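PDB 3VRH: putative uncharacterized protein PH0300 from Pyrococcus horikoshii, which catalyses the ATP-dependent 2-thiolation of 5-methyluridine at position 54 of tRNA, a modification that stabilises tRNAs at high temperature. Local coordinates for residues 8-14 / 22-26; 186-190 / 275-279; 271-275 / 284-288. All coordinates share one frame; numbering follows the deposited sequence.

Contact 1: 8-14 / 22-26; sequences REAYIKI and CEEHF. With ZN (zinc ion), chain B.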
loop_
_atom_site.group_PDB
_atom_site.type_symbol
_atom_site.label_atom_id
_atom_site.label_comp_id
_atom_site.label_asym_id
_atom_site.label_seq_id
_atom_site.Cartn_x
_atom_site.Cartn_y
_atom_site.Cartn_z
ATOM N N ARG A 8 26.139 -10.650 -30.390
ATOM C CA ARG A 8 25.143 -9.720 -30.930
ATOM C C ARG A 8 24.933 -8.501 -30.030
ATOM O O ARG A 8 25.210 -8.543 -28.825
ATOM C CB ARG A 8 23.805 -10.425 -31.183
ATOM C CG ARG A 8 23.843 -11.449 -32.319
ATOM C CD ARG A 8 22.492 -12.109 -32.544
ATOM N NE ARG A 8 22.575 -13.214 -33.505
ATOM C CZ ARG A 8 22.794 -14.486 -33.173
ATOM N NH1 ARG A 8 22.959 -14.824 -31.895
ATOM N NH2 ARG A 8 22.852 -15.426 -34.118
ATOM N N GLU A 9 24.452 -7.414 -30.630
ATOM C CA GLU A 9 24.181 -6.188 -29.884
ATOM C C GLU A 9 23.064 -6.397 -28.853
ATOM O O GLU A 9 22.076 -7.095 -29.111
ATOM C CB GLU A 9 23.826 -5.045 -30.837
ATOM C CG GLU A 9 23.906 -3.663 -30.179
ATOM C CD GLU A 9 23.784 -2.514 -31.178
ATOM O OE1 GLU A 9 23.234 -2.733 -32.282
ATOM O OE2 GLU A 9 24.247 -1.393 -30.860
ATOM N N ALA A 10 23.233 -5.800 -27.682
ATOM C CA ALA A 10 22.249 -5.932 -26.614
ATOM C C ALA A 10 20.919 -5.349 -27.062
ATOM O O ALA A 10 20.874 -4.291 -27.678
ATOM C CB ALA A 10 22.744 -5.235 -25.361
ATOM N N TYR A 11 19.830 -6.045 -26.775
ATOM C CA TYR A 11 18.513 -5.534 -27.124
ATOM C C TYR A 11 17.856 -4.931 -25.900
ATOM O O TYR A 11 17.068 -3.993 -25.998
ATOM C CB TYR A 11 17.650 -6.661 -27.667
ATOM C CG TYR A 11 16.184 -6.330 -27.866
ATOM C CD1 TYR A 11 15.788 -5.394 -28.811
ATOM C CD2 TYR A 11 15.193 -6.993 -27.139
ATOM C CE1 TYR A 11 14.456 -5.106 -29.015
ATOM C CE2 TYR A 11 13.851 -6.719 -27.344
ATOM C CZ TYR A 11 13.487 -5.770 -28.286
ATOM O OH TYR A 11 12.152 -5.466 -28.516
ATOM N N ILE A 12 18.182 -5.477 -24.739
ATOM C CA ILE A 12 17.580 -5.016 -23.506
ATOM C C ILE A 12 18.461 -5.394 -22.312
ATOM O O ILE A 12 19.219 -6.366 -22.385
ATOM C CB ILE A 12 16.170 -5.615 -23.363
ATOM C CG1 ILE A 12 15.443 -5.039 -22.140
ATOM C CG2 ILE A 12 16.241 -7.135 -23.328
ATOM C CD1 ILE A 12 14.002 -5.493 -22.030
ATOM N N LYS A 13 18.391 -4.609 -21.237
ATOM C CA LYS A 13 19.042 -4.968 -19.974
ATOM C C LYS A 13 18.048 -5.605 -19.008
ATOM O O LYS A 13 17.015 -5.031 -18.705
ATOM C CB LYS A 13 19.713 -3.759 -19.324
ATOM C CG LYS A 13 20.407 -4.089 -17.997
ATOM C CD LYS A 13 21.244 -2.910 -17.496
ATOM C CE LYS A 13 22.094 -3.284 -16.282
ATOM N NZ LYS A 13 21.323 -3.289 -14.996
ATOM N N ILE A 14 18.352 -6.818 -18.566
ATOM C CA ILE A 14 17.523 -7.518 -17.599
ATOM C C ILE A 14 18.160 -7.300 -16.235
ATOM O O ILE A 14 19.377 -7.449 -16.092
ATOM C CB ILE A 14 17.464 -9.035 -17.903
ATOM C CG1 ILE A 14 16.934 -9.280 -19.321
ATOM C CG2 ILE A 14 16.618 -9.772 -16.857
ATOM C CD1 ILE A 14 15.586 -8.647 -19.574
ATOM N N CYS A 22 20.545 -9.945 -26.336
ATOM C CA CYS A 22 20.119 -9.639 -27.687
ATOM C C CYS A 22 18.651 -10.043 -27.836
ATOM O O CYS A 22 18.070 -10.659 -26.929
ATOM C CB CYS A 22 20.969 -10.410 -28.699
ATOM S SG CYS A 22 20.583 -12.172 -28.805
ATOM N N GLU A 23 18.065 -9.700 -28.979
ATOM C CA GLU A 23 16.670 -10.006 -29.256
ATOM C C GLU A 23 16.323 -11.471 -29.043
ATOM O O GLU A 23 15.359 -11.786 -28.358
ATOM C CB GLU A 23 16.323 -9.622 -30.690
ATOM C CG GLU A 23 16.018 -8.156 -30.902
ATOM C CD GLU A 23 15.250 -7.929 -32.196
ATOM O OE1 GLU A 23 15.359 -6.822 -32.774
ATOM O OE2 GLU A 23 14.537 -8.872 -32.629
ATOM N N GLU A 24 17.109 -12.371 -29.634
ATOM C CA GLU A 24 16.755 -13.788 -29.614
ATOM C C GLU A 24 16.929 -14.397 -28.241
ATOM O O GLU A 24 16.118 -15.219 -27.814
ATOM C CB GLU A 24 17.552 -14.565 -30.658
ATOM C CG GLU A 24 17.090 -14.295 -32.083
ATOM C CD GLU A 24 15.623 -14.653 -32.298
ATOM O OE1 GLU A 24 15.191 -15.728 -31.815
ATOM O OE2 GLU A 24 14.901 -13.856 -32.936
ATOM N N HIS A 25 17.982 -13.987 -27.538
ATOM C CA HIS A 25 18.215 -14.484 -26.188
ATOM C C HIS A 25 17.255 -13.868 -25.183
ATOM O O HIS A 25 16.982 -14.472 -24.144
ATOM C CB HIS A 25 19.676 -14.315 -25.741
ATOM C CG HIS A 25 20.571 -15.393 -26.253
ATOM N ND1 HIS A 25 21.538 -15.161 -27.200
ATOM C CD2 HIS A 25 20.596 -16.724 -26.013
ATOM C CE1 HIS A 25 22.149 -16.290 -27.501
ATOM N NE2 HIS A 25 21.594 -17.259 -26.796
ATOM N N PHE A 26 16.746 -12.672 -25.488
ATOM C CA PHE A 26 15.686 -12.101 -24.665
ATOM C C PHE A 26 14.388 -12.896 -24.819
ATOM O O PHE A 26 13.727 -13.214 -23.824
ATOM C CB PHE A 26 15.424 -10.635 -25.016
ATOM C CG PHE A 26 14.170 -10.101 -24.399
ATOM C CD1 PHE A 26 14.072 -9.948 -23.017
ATOM C CD2 PHE A 26 13.076 -9.781 -25.187
ATOM C CE1 PHE A 26 12.909 -9.467 -22.437
ATOM C CE2 PHE A 26 11.906 -9.301 -24.616
ATOM C CZ PHE A 26 11.819 -9.144 -23.238
HETATM ZN ZN ZN B . 22.559 -13.234 -27.647
HETATM O O HOH W 1 19.803 -7.409 -30.665
#

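Contact 2: 186-190 / 275-279; sequences QGKFI and CRMPS. With ZN (zinc ion), chain C.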
loop_
_atom_site.group_PDB
_atom_site.type_symbol
_atom_site.label_atom_id
_atom_site.label_comp_id
_atom_site.label_asym_id
_atom_site.label_seq_id
_atom_site.Cartn_x
_atom_site.Cartn_y
_atom_site.Cartn_z
ATOM N N GLN A 186 -13.854 -23.924 -9.802
ATOM C CA GLN A 186 -14.775 -24.029 -8.682
ATOM C C GLN A 186 -16.204 -23.964 -9.189
ATOM O O GLN A 186 -16.737 -22.879 -9.435
ATOM C CB GLN A 186 -14.506 -22.911 -7.668
ATOM C CG GLN A 186 -15.356 -22.969 -6.408
ATOM C CD GLN A 186 -14.958 -21.907 -5.397
ATOM O OE1 GLN A 186 -13.914 -21.261 -5.533
ATOM N NE2 GLN A 186 -15.791 -21.719 -4.378
ATOM N N GLY A 187 -16.821 -25.132 -9.348
ATOM C CA GLY A 187 -18.158 -25.208 -9.908
ATOM C C GLY A 187 -18.114 -24.769 -11.355
ATOM O O GLY A 187 -17.238 -25.206 -12.106
ATOM N N LYS A 188 -19.027 -23.885 -11.747
ATOM C CA LYS A 188 -19.057 -23.423 -13.131
ATOM C C LYS A 188 -18.088 -22.257 -13.411
ATOM O O LYS A 188 -18.034 -21.741 -14.534
ATOM C CB LYS A 188 -20.487 -23.111 -13.577
ATOM C CG LYS A 188 -21.426 -24.309 -13.467
ATOM C CD LYS A 188 -22.768 -24.031 -14.126
ATOM C CE LYS A 188 -23.677 -25.246 -14.071
ATOM N NZ LYS A 188 -24.993 -24.981 -14.724
ATOM N N PHE A 189 -17.316 -21.867 -12.395
ATOM C CA PHE A 189 -16.162 -20.980 -12.591
ATOM C C PHE A 189 -14.962 -21.764 -13.101
ATOM O O PHE A 189 -14.380 -22.573 -12.373
ATOM C CB PHE A 189 -15.787 -20.272 -11.289
ATOM C CG PHE A 189 -16.705 -19.136 -10.931
ATOM C CD1 PHE A 189 -17.262 -18.336 -11.920
ATOM C CD2 PHE A 189 -17.011 -18.861 -9.601
ATOM C CE1 PHE A 189 -18.106 -17.282 -11.591
ATOM C CE2 PHE A 189 -17.856 -17.812 -9.264
ATOM C CZ PHE A 189 -18.402 -17.020 -10.261
ATOM N N ILE A 190 -14.599 -21.531 -14.359
ATOM C CA ILE A 190 -13.460 -22.196 -14.977
ATOM C C ILE A 190 -12.160 -21.703 -14.352
ATOM O O ILE A 190 -12.070 -20.543 -13.951
ATOM C CB ILE A 190 -13.419 -21.922 -16.506
ATOM C CG1 ILE A 190 -14.729 -22.351 -17.168
ATOM C CG2 ILE A 190 -12.243 -22.631 -17.153
ATOM C CD1 ILE A 190 -14.982 -23.837 -17.107
ATOM N N CYS A 275 -29.336 -18.255 -15.996
ATOM C CA CYS A 275 -28.289 -18.807 -16.841
ATOM C C CYS A 275 -27.565 -19.941 -16.141
ATOM O O CYS A 275 -26.716 -20.609 -16.740
ATOM C CB CYS A 275 -27.280 -17.714 -17.196
ATOM S SG CYS A 275 -26.166 -17.283 -15.802
ATOM N N ARG A 276 -27.887 -20.129 -14.863
ATOM C CA ARG A 276 -27.347 -21.222 -14.057
ATOM C C ARG A 276 -25.853 -21.129 -13.799
ATOM O O ARG A 276 -25.227 -22.110 -13.402
ATOM C CB ARG A 276 -27.694 -22.583 -14.665
ATOM C CG ARG A 276 -29.172 -22.980 -14.538
ATOM C CD ARG A 276 -29.374 -24.350 -15.161
ATOM N NE ARG A 276 -28.410 -24.503 -16.244
ATOM C CZ ARG A 276 -28.682 -24.330 -17.533
ATOM N NH1 ARG A 276 -29.918 -24.033 -17.935
ATOM N NH2 ARG A 276 -27.709 -24.466 -18.420
ATOM N N MET A 277 -25.280 -19.954 -14.026
ATOM C CA MET A 277 -23.882 -19.731 -13.680
ATOM C C MET A 277 -23.866 -19.217 -12.245
ATOM O O MET A 277 -24.863 -18.662 -11.791
ATOM C CB MET A 277 -23.233 -18.740 -14.656
ATOM C CG MET A 277 -23.258 -19.227 -16.113
ATOM S SD MET A 277 -22.482 -20.839 -16.325
ATOM C CE MET A 277 -20.755 -20.449 -16.079
ATOM N N PRO A 278 -22.754 -19.431 -11.521
ATOM C CA PRO A 278 -22.670 -19.111 -10.087
ATOM C C PRO A 278 -23.265 -17.757 -9.755
ATOM O O PRO A 278 -23.053 -16.779 -10.471
ATOM C CB PRO A 278 -21.162 -19.113 -9.797
ATOM C CG PRO A 278 -20.485 -19.634 -11.083
ATOM C CD PRO A 278 -21.556 -20.146 -11.989
ATOM N N SER A 279 -24.034 -17.719 -8.677
ATOM C CA SER A 279 -24.733 -16.510 -8.296
ATOM C C SER A 279 -24.854 -16.358 -6.784
ATOM O O SER A 279 -25.357 -17.251 -6.092
ATOM C CB SER A 279 -26.121 -16.503 -8.919
ATOM O OG SER A 279 -26.852 -15.381 -8.471
HETATM ZN ZN ZN C . -27.309 -15.269 -14.674
#

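Contact 3: 271-275 / 284-288; sequences ECKIC and CAFCK. With ZN (zinc ion), chain C.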
loop_
_atom_site.group_PDB
_atom_site.type_symbol
_atom_site.label_atom_id
_atom_site.label_comp_id
_atom_site.label_asym_id
_atom_site.label_seq_id
_atom_site.Cartn_x
_atom_site.Cartn_y
_atom_site.Cartn_z
ATOM N N GLU A 271 -26.913 -21.228 -7.922
ATOM C CA GLU A 271 -26.936 -21.214 -9.379
ATOM C C GLU A 271 -27.953 -20.194 -9.816
ATOM O O GLU A 271 -29.062 -20.154 -9.287
ATOM C CB GLU A 271 -27.321 -22.577 -9.962
ATOM C CG GLU A 271 -26.146 -23.492 -10.218
ATOM C CD GLU A 271 -26.474 -24.639 -11.173
ATOM O OE1 GLU A 271 -27.653 -24.778 -11.600
ATOM O OE2 GLU A 271 -25.529 -25.397 -11.492
ATOM N N CYS A 272 -27.584 -19.372 -10.788
ATOM C CA CYS A 272 -28.485 -18.329 -11.246
ATOM C C CYS A 272 -29.768 -18.896 -11.847
ATOM O O CYS A 272 -29.726 -19.860 -12.612
ATOM C CB CYS A 272 -27.806 -17.432 -12.269
ATOM S SG CYS A 272 -28.982 -16.296 -12.955
ATOM N N LYS A 273 -30.896 -18.274 -11.514
ATOM C CA LYS A 273 -32.212 -18.709 -11.993
ATOM C C LYS A 273 -32.417 -18.462 -13.484
ATOM O O LYS A 273 -33.440 -18.861 -14.057
ATOM C CB LYS A 273 -33.339 -18.009 -11.213
ATOM C CG LYS A 273 -33.373 -18.335 -9.717
ATOM C CD LYS A 273 -34.684 -17.921 -9.059
ATOM C CE LYS A 273 -34.833 -18.590 -7.690
ATOM N NZ LYS A 273 -36.109 -18.242 -6.988
ATOM N N ILE A 274 -31.460 -17.785 -14.109
ATOM C CA ILE A 274 -31.583 -17.466 -15.528
ATOM C C ILE A 274 -30.606 -18.259 -16.386
ATOM O O ILE A 274 -31.002 -18.877 -17.372
ATOM C CB ILE A 274 -31.409 -15.956 -15.801
ATOM C CG1 ILE A 274 -32.533 -15.176 -15.135
ATOM C CG2 ILE A 274 -31.434 -15.677 -17.296
ATOM C CD1 ILE A 274 -33.900 -15.707 -15.466
ATOM N N CYS A 275 -29.336 -18.255 -15.996
ATOM C CA CYS A 275 -28.289 -18.807 -16.841
ATOM C C CYS A 275 -27.565 -19.941 -16.141
ATOM O O CYS A 275 -26.716 -20.609 -16.740
ATOM C CB CYS A 275 -27.280 -17.714 -17.196
ATOM S SG CYS A 275 -26.166 -17.283 -15.802
ATOM N N CYS A 284 -28.198 -13.676 -11.031
ATOM C CA CYS A 284 -26.814 -13.230 -10.950
ATOM C C CYS A 284 -26.634 -11.769 -11.370
ATOM O O CYS A 284 -27.548 -11.144 -11.921
ATOM C CB CYS A 284 -25.864 -14.181 -11.685
ATOM S SG CYS A 284 -25.501 -13.771 -13.402
ATOM N N ALA A 285 -25.462 -11.229 -11.050
ATOM C CA ALA A 285 -25.146 -9.824 -11.299
ATOM C C ALA A 285 -25.303 -9.470 -12.776
ATOM O O ALA A 285 -26.013 -8.521 -13.122
ATOM C CB ALA A 285 -23.731 -9.505 -10.820
ATOM N N PHE A 286 -24.641 -10.247 -13.630
ATOM C CA PHE A 286 -24.724 -10.058 -15.078
ATOM C C PHE A 286 -26.176 -10.012 -15.515
ATOM O O PHE A 286 -26.612 -9.034 -16.112
ATOM C CB PHE A 286 -23.999 -11.192 -15.792
ATOM C CG PHE A 286 -23.970 -11.058 -17.297
ATOM C CD1 PHE A 286 -22.972 -10.316 -17.921
ATOM C CD2 PHE A 286 -24.920 -11.691 -18.083
ATOM C CE1 PHE A 286 -22.920 -10.203 -19.289
ATOM C CE2 PHE A 286 -24.878 -11.580 -19.466
ATOM C CZ PHE A 286 -23.878 -10.835 -20.071
ATOM N N CYS A 287 -26.926 -11.062 -15.180
ATOM C CA CYS A 287 -28.332 -11.173 -15.565
ATOM C C CYS A 287 -29.212 -10.051 -15.042
ATOM O O CYS A 287 -30.098 -9.569 -15.754
ATOM C CB CYS A 287 -28.901 -12.508 -15.109
ATOM S SG CYS A 287 -28.505 -13.816 -16.240
ATOM N N LYS A 288 -28.992 -9.646 -13.795
ATOM C CA LYS A 288 -29.772 -8.536 -13.249
ATOM C C LYS A 288 -29.440 -7.229 -13.964
ATOM O O LYS A 288 -30.337 -6.476 -14.345
ATOM C CB LYS A 288 -29.592 -8.400 -11.727
ATOM C CG LYS A 288 -30.229 -9.537 -10.936
ATOM C CD LYS A 288 -30.015 -9.406 -9.429
ATOM C CE LYS A 288 -31.056 -8.485 -8.801
ATOM N NZ LYS A 288 -30.837 -8.307 -7.334
HETATM ZN ZN ZN C . -27.309 -15.269 -14.674
#

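Contact 1: 8-14 / 22-26
The N-terminal zinc module, a Cys3His site, brings C22 and F26 of one segment against R8, Y11 and I12 of the other. C22 supplies its SG to the zinc at 2.5 Å and H25 its ND1 at 2.2 Å, while C3 and C6 complete the site. C22 also serves as the N-cap of helix 23-40: its SG lies between the backbone N and the carbonyl carbon (chi1 74°), turned back over the first helical turn, where it accepts the N-H of H25 in a nearly straight bond of 3.4 Å between H25 N and C22 SG. One sulfur thus holds both the metal and the helix start, a clear instance of metal binding and capping sharing a single atom. R8 passes alongside C22, CB against CB.

Y11 meets the start of the helix with its CB, 3.3 Å from E23 N, and with the near side of its ring. The E23 CG methylene sits over one ring face, displaced toward the rim, in a CH-pi contact of 3.7 Å to the Y11 ring centroid. At the ring edge Y11 CE2 touches F26 CD2 at 3.8 Å, the two ring planes inclined at 52°. F26 holds CG anti to its backbone N (chi1 168°), which carries its ring to I12 and I14 of strand 12-14, where I12 CG2 reaches F26 CD1 at 3.6 Å and I14 CD1 arrives roughly at a right angle. A water bridges the segments, donating to E9 O at 2.8 Å and accepting a weak bond from E23 N.

Around this, Y11 and I12 both face L21 in a classic beta bulge of the hairpin formed by strands 12-14 and 19-21. Helix 201-211 lies against the same apolar patch, its A206 touching I12 and F26 and accepting the Y11 hydroxyl at its backbone O.

Contact 2: 186-190 / 275-279
The ring of F189 carries P278 over one face: P278 CG stands above the ring centre, 3.4 Å from the F189 ring centroid and 11° off the normal, a CH-pi contact. At the edge of the R276 guanidinium, in its plane, comes K188 NZ. Both K188 and F189 belong to a type II' beta turn running from Q186 to F189, which meets the chain just beyond C275, a ligand of the C-terminal zinc site. K188 extends across this chain, its CB 3.5 Å from P278 CD. The bent side chain of M277 crosses K188 at about a right angle and sets its CE 3.4 Å from K188 O. K188 NZ stands 3.8 Å from R276 NE, a closeness of like charges probably eased by E295, which forms a salt bridge with R276, and perhaps by the long, weak ion pair of K188 with E271. An alanine at K188 would keep the CB contact with P278, but is likely to leave R276 O without its ammonium donor and M277 SD without the K188 methylene beside it. That ammonium approaches obliquely: K188 NZ donates to R276 O at 3.2 Å from 41° above the carbonyl plane.

Contact 3: 271-275 / 284-288
C272 meets C284 across a zinc site of four cysteine sulfurs, and its side chain can be followed in two steps. Its CB rests against the CB of C284 at 3.8 Å. With SG anti to the backbone N (chi1 173°), the sulfur then turns inward to the zinc, 2.6 Å from C272 SG. There it also gathers backbone N-H groups, as sulfurs of zinc knuckles do: I274 N lies 3.1 Å from C272 SG in a good bond, and weaker ones come from C275 N, within the same CxxC turn, and from C284 N across the contact. C275, C284 and C287 provide the other three ligands, the shortest bond being 2.4 Å from C287 SG to the zinc. C284 is the N-cap of helix 285-290: its SG accepts from C287 N at 3.5 Å with an almost linear angle of 176°. I274 lends an apolar wall, its CG2 3.6 Å from C287 SG. Four thiolates on one zinc ion would leave a net negative charge in a buried spot, and the amide hydrogens directed at C272 and C284 probably spread that charge and steady the sulfurs' positions.

From the N terminus, contact 1 closes a short loop, bringing strand 12-14 and the chain leading into it onto the start of helix 23-40 around one zinc ion. It stands apart, its centre about 44 Å from that of contact 2, across the chain's centre. Contact 2 closes a far longer loop, joining the turn between strands 182-183 and 191-193 to the C-terminal zinc site. Contact 3 closes a short loop that opens before contact 2 has closed and ends after it, so the two overlap, sharing C275 and the second zinc ion. M277 O and C272 N, 3.0 Å apart, probably form a hydrogen bond. Together they tie the PP-loop region to helix 285-290.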